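1-deoxy-D-xylulose 5-phosphate reductoisomerase (Zymomonas mobilis, PDB 1R0K) catalyses the NADPH-dependent rearrangement and reduction of 1-deoxy-D-xylulose 5-phosphate to 2-C-methyl-D-erythritol 4-phosphate, using divalent metal cations, in isoprenoid biosynthesis. Local coordinates at residues Ala89-Ala94 and Thr110-Arg115; Glu126-Val129 and Met135-Ala138; Val7-Ala12 and His18-Leu23. All coordinates share one frame; numbering follows the deposited sequence.

Contact 1. Residues Ala89-Ala94 and Thr110-Arg115; sequences AAMMGA and TLAAIR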
ATOM      1  N   ALA B  89      34.955  10.304   6.318  1.00 15.90           N
ATOM      2  CA  ALA B  89      33.767  10.682   7.076  1.00 15.23           C
ATOM      3  C   ALA B  89      32.746   9.546   7.025  1.00 15.36           C
ATOM      4  O   ALA B  89      32.119   9.212   8.031  1.00 15.55           O
ATOM      5  CB  ALA B  89      33.157  11.954   6.502  1.00 15.30           C
ATOM      6  N   ALA B  90      32.594   8.950   5.845  1.00 14.44           N
ATOM      7  CA  ALA B  90      31.649   7.859   5.641  1.00 13.61           C
ATOM      8  C   ALA B  90      32.039   6.605   6.415  1.00 13.32           C
ATOM      9  O   ALA B  90      31.223   5.701   6.604  1.00 11.52           O
ATOM     10  CB  ALA B  90      31.543   7.537   4.146  1.00 12.18           C
ATOM     11  N   MET B  91      33.288   6.555   6.861  1.00 15.11           N
ATOM     12  CA  MET B  91      33.788   5.406   7.601  1.00 15.76           C
ATOM     13  C   MET B  91      33.885   5.675   9.098  1.00 17.24           C
ATOM     14  O   MET B  91      34.414   4.853   9.839  1.00 15.94           O
ATOM     15  CB  MET B  91      35.168   5.009   7.063  1.00 18.03           C
ATOM     16  CG  MET B  91      35.153   4.504   5.630  1.00 17.75           C
ATOM     17  SD  MET B  91      36.816   4.210   4.989  1.00 22.61           S
ATOM     18  CE  MET B  91      37.215   2.658   5.780  1.00 19.37           C
ATOM     19  N   MET B  92      33.373   6.819   9.548  1.00 17.56           N
ATOM     20  CA  MET B  92      33.441   7.152  10.965  1.00 17.24           C
ATOM     21  C   MET B  92      32.566   6.272  11.861  1.00 18.34           C
ATOM     22  O   MET B  92      32.649   6.354  13.086  1.00 20.14           O
ATOM     23  CB  MET B  92      33.126   8.637  11.174  1.00 18.76           C
ATOM     24  CG  MET B  92      34.236   9.551  10.660  1.00 17.86           C
ATOM     25  SD  MET B  92      33.948  11.298  10.981  1.00 18.08           S
ATOM     26  CE  MET B  92      34.390  11.390  12.742  1.00 20.11           C
ATOM     27  N   GLY B  93      31.726   5.435  11.257  1.00 17.03           N
ATOM     28  CA  GLY B  93      30.910   4.522  12.042  1.00 17.41           C
ATOM     29  C   GLY B  93      29.446   4.807  12.336  1.00 15.63           C
ATOM     30  O   GLY B  93      28.846   4.115  13.159  1.00 15.91           O
ATOM     31  N   ALA B  94      28.857   5.796  11.675  1.00 14.08           N
ATOM     32  CA  ALA B  94      27.452   6.122  11.912  1.00 13.10           C
ATOM     33  C   ALA B  94      26.552   4.911  11.687  1.00 12.90           C
ATOM     34  O   ALA B  94      26.722   4.180  10.712  1.00 10.68           O
ATOM     35  CB  ALA B  94      27.026   7.250  11.001  1.00 12.97           C
ATOM     36  N   THR B 110      29.883   6.447  -0.740  1.00 12.17           N
ATOM     37  CA  THR B 110      28.685   5.619  -0.647  1.00 10.87           C
ATOM     38  C   THR B 110      29.081   4.160  -0.445  1.00 11.49           C
ATOM     39  O   THR B 110      28.560   3.483   0.440  1.00 11.28           O
ATOM     40  CB  THR B 110      27.820   5.765  -1.919  1.00 11.71           C
ATOM     41  OG1 THR B 110      27.383   7.126  -2.037  1.00  8.83           O
ATOM     42  CG2 THR B 110      26.600   4.862  -1.854  1.00 10.47           C
ATOM     43  N   LEU B 111      30.016   3.679  -1.257  1.00 12.22           N
ATOM     44  CA  LEU B 111      30.462   2.300  -1.128  1.00 11.86           C
ATOM     45  C   LEU B 111      31.112   2.085   0.233  1.00 12.66           C
ATOM     46  O   LEU B 111      30.886   1.063   0.880  1.00 12.78           O
ATOM     47  CB  LEU B 111      31.458   1.949  -2.229  1.00 11.45           C
ATOM     48  CG  LEU B 111      32.038   0.533  -2.142  1.00 13.55           C
ATOM     49  CD1 LEU B 111      30.919  -0.479  -1.977  1.00 14.04           C
ATOM     50  CD2 LEU B 111      32.852   0.240  -3.396  1.00 12.12           C
ATOM     51  N   ALA B 112      31.926   3.046   0.661  1.00 11.87           N
ATOM     52  CA  ALA B 112      32.590   2.944   1.956  1.00 13.23           C
ATOM     53  C   ALA B 112      31.562   2.774   3.074  1.00 13.52           C
ATOM     54  O   ALA B 112      31.709   1.903   3.932  1.00 14.23           O
ATOM     55  CB  ALA B 112      33.448   4.182   2.215  1.00 13.77           C
ATOM     56  N   ALA B 113      30.523   3.607   3.063  1.00 12.32           N
ATOM     57  CA  ALA B 113      29.465   3.532   4.069  1.00 12.42           C
ATOM     58  C   ALA B 113      28.773   2.165   4.015  1.00 12.45           C
ATOM     59  O   ALA B 113      28.521   1.538   5.046  1.00 11.72           O
ATOM     60  CB  ALA B 113      28.443   4.639   3.831  1.00 12.56           C
ATOM     61  N   ILE B 114      28.459   1.707   2.807  1.00  9.65           N
ATOM     62  CA  ILE B 114      27.812   0.413   2.655  1.00  9.98           C
ATOM     63  C   ILE B 114      28.676  -0.703   3.246  1.00 11.02           C
ATOM     64  O   ILE B 114      28.170  -1.587   3.931  1.00  9.76           O
ATOM     65  CB  ILE B 114      27.525   0.107   1.171  1.00 10.70           C
ATOM     66  CG1 ILE B 114      26.370   0.986   0.685  1.00  9.75           C
ATOM     67  CG2 ILE B 114      27.198  -1.370   0.993  1.00 12.59           C
ATOM     68  CD1 ILE B 114      26.072   0.857  -0.791  1.00 10.61           C
ATOM     69  N   ARG B 115      29.981  -0.646   2.996  1.00 11.58           N
ATOM     70  CA  ARG B 115      30.900  -1.661   3.501  1.00 12.82           C
ATOM     71  C   ARG B 115      30.978  -1.731   5.028  1.00 14.69           C
ATOM     72  O   ARG B 115      31.404  -2.748   5.581  1.00 13.57           O
ATOM     73  CB  ARG B 115      32.291  -1.454   2.894  1.00 14.41           C
ATOM     74  CG  ARG B 115      32.384  -1.935   1.442  1.00 15.00           C
ATOM     75  CD  ARG B 115      33.706  -1.567   0.789  1.00 20.04           C
ATOM     76  NE  ARG B 115      33.896  -2.277  -0.475  1.00 22.12           N
ATOM     77  CZ  ARG B 115      34.878  -2.026  -1.338  1.00 25.38           C
ATOM     78  NH1 ARG B 115      35.769  -1.077  -1.082  1.00 23.46           N
ATOM     79  NH2 ARG B 115      34.973  -2.731  -2.460  1.00 27.22           N
TER
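The end of helix 83-90 comes against helix 107-115, and the CA atoms of Ala90 and Ala113 are the nearest pair, 5.1 Å apart. Small side chains permit this approach. The carbonyl O of Ala90 lies 3.8 Å from Ala113 CA. The methyl group of Ala90 points at the other helix and sits between two alanines there. Its CB is 4.3 Å from Ala112 CB and 4.3 Å from Ala113 CB. No hydrogen bond crosses, so this is methyl packing.

Met91 adds to it from the outer side. Its CG lies anti to the carbonyl carbon (chi1 -65°), and it is this atom that meets Ala112 CB, at 3.8 Å. Met91 is exposed, and its side chain also touches Lys116. Ala90 is buried.

Both helices belong to the Rossmann-type domain, which has a parallel sheet at its centre. Ala90 also rests on Leu10 of the central strand 5-10, and Ala89 on Ala35 of strand 31-38. A different flank of helix 107-115 is covered by helix 132-142, where Leu111 and Ile114 meet Ala138.

Contact 2. Residues Glu126-Val129 and Met135-Ala138; sequences ESLV and MIDA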
ATOM      1  N   GLU B 126      24.001   7.301  -9.183  1.00 17.59           N
ATOM      2  CA  GLU B 126      25.066   6.592  -9.888  1.00 18.86           C
ATOM      3  C   GLU B 126      25.383   5.253  -9.225  1.00 17.61           C
ATOM      4  O   GLU B 126      25.765   4.290  -9.897  1.00 17.25           O
ATOM      5  CB  GLU B 126      26.340   7.442  -9.944  1.00 18.62           C
ATOM      6  CG  GLU B 126      26.298   8.624 -10.914  1.00 20.82           C
ATOM      7  CD  GLU B 126      25.328   9.714 -10.491  1.00 22.60           C
ATOM      8  OE1 GLU B 126      25.024   9.816  -9.281  1.00 19.01           O
ATOM      9  OE2 GLU B 126      24.888  10.486 -11.372  1.00 22.00           O
ATOM     10  N   SER B 127      25.216   5.197  -7.909  1.00 15.54           N
ATOM     11  CA  SER B 127      25.491   3.980  -7.162  1.00 16.20           C
ATOM     12  C   SER B 127      24.804   2.755  -7.758  1.00 16.64           C
ATOM     13  O   SER B 127      25.422   1.698  -7.882  1.00 19.08           O
ATOM     14  CB  SER B 127      25.064   4.146  -5.702  1.00 15.64           C
ATOM     15  OG  SER B 127      25.880   5.096  -5.045  1.00 16.31           O
ATOM     16  N   LEU B 128      23.536   2.888  -8.137  1.00 15.13           N
ATOM     17  CA  LEU B 128      22.817   1.748  -8.700  1.00 16.34           C
ATOM     18  C   LEU B 128      22.690   1.796 -10.218  1.00 17.52           C
ATOM     19  O   LEU B 128      22.569   0.764 -10.874  1.00 18.99           O
ATOM     20  CB  LEU B 128      21.437   1.628  -8.055  1.00 16.23           C
ATOM     21  CG  LEU B 128      21.496   1.444  -6.536  1.00 15.55           C
ATOM     22  CD1 LEU B 128      20.088   1.259  -5.987  1.00 17.14           C
ATOM     23  CD2 LEU B 128      22.369   0.246  -6.196  1.00 13.70           C
ATOM     24  N   VAL B 129      22.720   2.995 -10.781  1.00 17.72           N
ATOM     25  CA  VAL B 129      22.621   3.128 -12.225  1.00 19.56           C
ATOM     26  C   VAL B 129      23.919   2.679 -12.884  1.00 19.03           C
ATOM     27  O   VAL B 129      23.912   1.876 -13.815  1.00 21.92           O
ATOM     28  CB  VAL B 129      22.353   4.589 -12.638  1.00 20.08           C
ATOM     29  CG1 VAL B 129      22.482   4.736 -14.155  1.00 22.70           C
ATOM     30  CG2 VAL B 129      20.966   5.009 -12.189  1.00 21.68           C
ATOM     31  N   MET B 135      27.554  -2.450  -5.939  1.00 14.88           N
ATOM     32  CA  MET B 135      26.923  -1.953  -4.724  1.00 14.98           C
ATOM     33  C   MET B 135      26.077  -3.026  -4.050  1.00 12.55           C
ATOM     34  O   MET B 135      26.180  -3.237  -2.846  1.00 13.26           O
ATOM     35  CB  MET B 135      26.057  -0.733  -5.040  1.00 13.71           C
ATOM     36  CG  MET B 135      26.855   0.486  -5.484  1.00 15.93           C
ATOM     37  SD  MET B 135      27.905   1.165  -4.170  1.00 19.05           S
ATOM     38  CE  MET B 135      28.697   2.549  -5.038  1.00 16.73           C
ATOM     39  N   ILE B 136      25.239  -3.706  -4.825  1.00 12.89           N
ATOM     40  CA  ILE B 136      24.401  -4.753  -4.258  1.00 13.54           C
ATOM     41  C   ILE B 136      25.279  -5.889  -3.733  1.00 13.86           C
ATOM     42  O   ILE B 136      24.947  -6.525  -2.737  1.00 13.81           O
ATOM     43  CB  ILE B 136      23.397  -5.294  -5.297  1.00 13.95           C
ATOM     44  CG1 ILE B 136      22.462  -4.168  -5.748  1.00 13.75           C
ATOM     45  CG2 ILE B 136      22.587  -6.442  -4.695  1.00 15.84           C
ATOM     46  CD1 ILE B 136      21.738  -3.468  -4.607  1.00 15.61           C
ATOM     47  N   ASP B 137      26.400  -6.145  -4.403  1.00 14.09           N
ATOM     48  CA  ASP B 137      27.312  -7.190  -3.946  1.00 13.54           C
ATOM     49  C   ASP B 137      27.902  -6.783  -2.592  1.00 12.97           C
ATOM     50  O   ASP B 137      28.052  -7.612  -1.692  1.00 12.65           O
ATOM     51  CB  ASP B 137      28.450  -7.404  -4.948  1.00 15.70           C
ATOM     52  CG  ASP B 137      28.032  -8.231  -6.145  1.00 17.29           C
ATOM     53  OD1 ASP B 137      27.003  -8.929  -6.063  1.00 19.37           O
ATOM     54  OD2 ASP B 137      28.746  -8.197  -7.168  1.00 20.34           O
ATOM     55  N   ALA B 138      28.245  -5.505  -2.454  1.00 12.44           N
ATOM     56  CA  ALA B 138      28.809  -5.006  -1.202  1.00 12.82           C
ATOM     57  C   ALA B 138      27.788  -5.159  -0.079  1.00 12.56           C
ATOM     58  O   ALA B 138      28.134  -5.538   1.037  1.00 13.90           O
ATOM     59  CB  ALA B 138      29.215  -3.541  -1.352  1.00 12.67           C
TER
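Met135 lays its side chain along the backbone and side chain of Ser127. Its CG comes to within 3.0 Å of the carbonyl O of Ser127, a very tight approach for a carbon. A sharp turn at chi2 (-66°) follows, and the extended end beyond it (chi3 179°) runs CE alongside the serine. The methyl CE lies 3.8 Å from Ser127 OG and 4.0 Å from Ser127 CB. That hydroxyl is not left to the methionine alone: OG is hydrogen-bonded to Asn124 OD1. Asn124 is a predicted NADPH-binding residue, so Ser127 would be a second-shell residue of that site.

These two helices follow one another in the crossover from strand 119-122 to strand 145-148, at one edge of the parallel Rossmann-type sheet. The short helix 126-129 begins at Glu126, another predicted NADPH contact. The longer helix 132-142 leads on to strand 145-148, outermost on that side of the sheet.

Leu128 fills the other part of the interface. Its branch CD2 does all the touching. It reaches Met135 CB at 4.0 Å, the two side chains crossing at a slant, and Ile136 CD1 at 4.1 Å, where they cross near a right angle. An alanine in place of Met135 would keep the CB that meets Leu128, but would probably leave the side chain and carbonyl of Ser127 without the methionine tail and open a gap there. Leu128 also meets Leu122 of strand 119-122 and Leu228 of helix 216-229. Ile136 touches Gln230 in the loop after that helix.

Contact 3. Residues Val7-Ala12 and His18-Leu23; sequences VTVLGA and HSTLDL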
ATOM      1  N   VAL B   7      24.250   9.282  13.372  1.00 13.73           N
ATOM      2  CA  VAL B   7      23.920   9.530  11.977  1.00 13.47           C
ATOM      3  C   VAL B   7      24.932  10.401  11.242  1.00 13.75           C
ATOM      4  O   VAL B   7      25.533  11.317  11.814  1.00 13.19           O
ATOM      5  CB  VAL B   7      22.540  10.206  11.845  1.00 13.65           C
ATOM      6  CG1 VAL B   7      21.470   9.335  12.468  1.00 12.47           C
ATOM      7  CG2 VAL B   7      22.561  11.577  12.510  1.00 16.51           C
ATOM      8  N   THR B   8      25.116  10.098   9.963  1.00 11.19           N
ATOM      9  CA  THR B   8      26.011  10.855   9.107  1.00 11.61           C
ATOM     10  C   THR B   8      25.252  11.206   7.842  1.00 12.44           C
ATOM     11  O   THR B   8      24.543  10.369   7.277  1.00 12.69           O
ATOM     12  CB  THR B   8      27.276  10.051   8.746  1.00 12.73           C
ATOM     13  OG1 THR B   8      28.192  10.091   9.845  1.00 12.41           O
ATOM     14  CG2 THR B   8      27.948  10.625   7.507  1.00 12.66           C
ATOM     15  N   VAL B   9      25.387  12.452   7.411  1.00 12.21           N
ATOM     16  CA  VAL B   9      24.715  12.900   6.206  1.00 13.45           C
ATOM     17  C   VAL B   9      25.746  13.326   5.171  1.00 13.87           C
ATOM     18  O   VAL B   9      26.440  14.332   5.340  1.00 11.73           O
ATOM     19  CB  VAL B   9      23.773  14.079   6.493  1.00 13.90           C
ATOM     20  CG1 VAL B   9      22.997  14.447   5.227  1.00 14.85           C
ATOM     21  CG2 VAL B   9      22.824  13.720   7.623  1.00 14.89           C
ATOM     22  N   LEU B  10      25.857  12.534   4.113  1.00 12.70           N
ATOM     23  CA  LEU B  10      26.781  12.826   3.025  1.00 14.47           C
ATOM     24  C   LEU B  10      25.981  13.669   2.032  1.00 15.32           C
ATOM     25  O   LEU B  10      25.049  13.172   1.407  1.00 15.01           O
ATOM     26  CB  LEU B  10      27.250  11.521   2.377  1.00 13.84           C
ATOM     27  CG  LEU B  10      27.829  10.489   3.352  1.00 15.15           C
ATOM     28  CD1 LEU B  10      28.172   9.222   2.593  1.00 14.70           C
ATOM     29  CD2 LEU B  10      29.076  11.062   4.049  1.00 13.63           C
ATOM     30  N   GLY B  11      26.343  14.944   1.901  1.00 15.63           N
ATOM     31  CA  GLY B  11      25.624  15.839   1.009  1.00 15.66           C
ATOM     32  C   GLY B  11      24.479  16.430   1.814  1.00 16.85           C
ATOM     33  O   GLY B  11      23.310  16.279   1.469  1.00 17.03           O
ATOM     34  N   ALA B  12      24.827  17.116   2.899  1.00 15.54           N
ATOM     35  CA  ALA B  12      23.839  17.690   3.801  1.00 15.03           C
ATOM     36  C   ALA B  12      23.302  19.067   3.440  1.00 15.73           C
ATOM     37  O   ALA B  12      22.415  19.571   4.122  1.00 15.72           O
ATOM     38  CB  ALA B  12      24.413  17.728   5.207  1.00 14.36           C
ATOM     39  N   HIS B  18      18.977  18.922   3.383  1.00 14.12           N
ATOM     40  CA  HIS B  18      18.211  19.868   4.181  1.00 15.64           C
ATOM     41  C   HIS B  18      16.998  19.186   4.798  1.00 13.42           C
ATOM     42  O   HIS B  18      16.700  19.381   5.976  1.00 11.37           O
ATOM     43  CB  HIS B  18      17.756  21.043   3.316  1.00 20.25           C
ATOM     44  CG  HIS B  18      18.808  22.088   3.119  1.00 26.62           C
ATOM     45  ND1 HIS B  18      18.700  23.083   2.173  1.00 31.39           N
ATOM     46  CD2 HIS B  18      19.981  22.308   3.763  1.00 30.66           C
ATOM     47  CE1 HIS B  18      19.759  23.872   2.242  1.00 33.19           C
ATOM     48  NE2 HIS B  18      20.551  23.422   3.198  1.00 31.71           N
ATOM     49  N   SER B  19      16.297  18.389   3.997  1.00 12.23           N
ATOM     50  CA  SER B  19      15.119  17.679   4.483  1.00 11.64           C
ATOM     51  C   SER B  19      15.526  16.663   5.541  1.00 11.33           C
ATOM     52  O   SER B  19      14.807  16.445   6.519  1.00 10.81           O
ATOM     53  CB  SER B  19      14.413  16.965   3.327  1.00 12.03           C
ATOM     54  OG  SER B  19      13.884  17.894   2.395  1.00 11.72           O
ATOM     55  N   THR B  20      16.688  16.049   5.345  1.00 10.27           N
ATOM     56  CA  THR B  20      17.184  15.058   6.292  1.00 10.51           C
ATOM     57  C   THR B  20      17.518  15.726   7.624  1.00 11.54           C
ATOM     58  O   THR B  20      17.155  15.220   8.680  1.00 10.89           O
ATOM     59  CB  THR B  20      18.440  14.342   5.747  1.00 11.16           C
ATOM     60  OG1 THR B  20      18.120  13.703   4.505  1.00  9.35           O
ATOM     61  CG2 THR B  20      18.931  13.282   6.741  1.00 11.44           C
ATOM     62  N   LEU B  21      18.204  16.867   7.576  1.00 12.30           N
ATOM     63  CA  LEU B  21      18.559  17.575   8.807  1.00 13.65           C
ATOM     64  C   LEU B  21      17.318  18.068   9.546  1.00 12.97           C
ATOM     65  O   LEU B  21      17.276  18.063  10.778  1.00 14.33           O
ATOM     66  CB  LEU B  21      19.493  18.744   8.493  1.00 15.84           C
ATOM     67  CG  LEU B  21      20.968  18.330   8.395  1.00 16.01           C
ATOM     68  CD1 LEU B  21      21.798  19.457   7.827  1.00 17.31           C
ATOM     69  CD2 LEU B  21      21.465  17.938   9.773  1.00 15.77           C
ATOM     70  N   ASP B  22      16.311  18.489   8.790  1.00 14.02           N
ATOM     71  CA  ASP B  22      15.062  18.959   9.378  1.00 14.80           C
ATOM     72  C   ASP B  22      14.548  17.893  10.347  1.00 14.85           C
ATOM     73  O   ASP B  22      14.240  18.185  11.501  1.00 13.94           O
ATOM     74  CB  ASP B  22      14.018  19.206   8.280  1.00 14.78           C
ATOM     75  CG  ASP B  22      12.694  19.725   8.833  1.00 17.38           C
ATOM     76  OD1 ASP B  22      12.543  20.956   8.984  1.00 15.67           O
ATOM     77  OD2 ASP B  22      11.805  18.896   9.124  1.00 17.35           O
ATOM     78  N   LEU B  23      14.478  16.649   9.882  1.00 14.15           N
ATOM     79  CA  LEU B  23      13.983  15.564  10.722  1.00 14.64           C
ATOM     80  C   LEU B  23      14.928  15.223  11.866  1.00 15.15           C
ATOM     81  O   LEU B  23      14.484  14.921  12.973  1.00 16.90           O
ATOM     82  CB  LEU B  23      13.717  14.309   9.875  1.00 15.91           C
ATOM     83  CG  LEU B  23      12.678  14.478   8.761  1.00 14.71           C
ATOM     84  CD1 LEU B  23      12.347  13.113   8.153  1.00 12.83           C
ATOM     85  CD2 LEU B  23      11.417  15.114   9.327  1.00 15.52           C
TER
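Thr20 of helix 15-25 faces Val9 of strand 5-10 in the first beta-alpha-beta unit of the Rossmann-type domain. The glycine-rich turn after the strand and the first residues of the helix hold the predicted NADPH residues Thr13 to Ile16.

From Thr20 CB, which is directed at the strand, the side chain forks. The branch OG1 stays with its own helix and is hydrogen-bonded to the carbonyl O of Ile16, one turn earlier. The methyl CG2, anti to the backbone N, goes the other way and meets Val9 CG2 tip to tip, 4.0 Å apart. Trp96 and Met98 of strand 96-99 also touch Thr20. The bond at OG1 probably fixes the rotation of the side chain, and with it the direction of the methyl.

Nearer the turn, Leu21 covers Ala12. Its CD1 lies 3.8 Å from Ala12 O and 4.1 Å from Ala12 CB. Gly11 brings the chain round with a positive phi of 88°, where a CB would strike the carbonyl O of Leu10.

His18 starts from a CB that points away from segment 7-12, yet its ring turns back to the turn. Its NE2 is hydrogen-bonded to Asp44 OD2. On the same ring CD2 approaches Ala12 O obliquely, at 3.7 Å.

Overall arrangement
Contacts 2 and 3 are buried, whereas contact 1 is only partly so, with Met91 at the surface. All three belong to one Rossmann-type domain. Contact 3 ties the central strand to its following helix. Contacts 1 and 2 join helices to helices. Contact 1 links the others: its Ala94 CB packs on Thr8 OG1, and its Ile114 CD1 on Met135 SD. Contacts 2 and 3 do not touch. None has a hydrogen bond across it. Contact 1 relies mainly on alanine methyls, contact 2 on longer apolar chains. Contact 3 pairs methyl groups and brings a histidine ring to a carbonyl O. Among touching residues, contacts 2 and 3 include polar side chains (Ser127, Thr20, His18) with partners outside the segments; those of contact 1 are apolar.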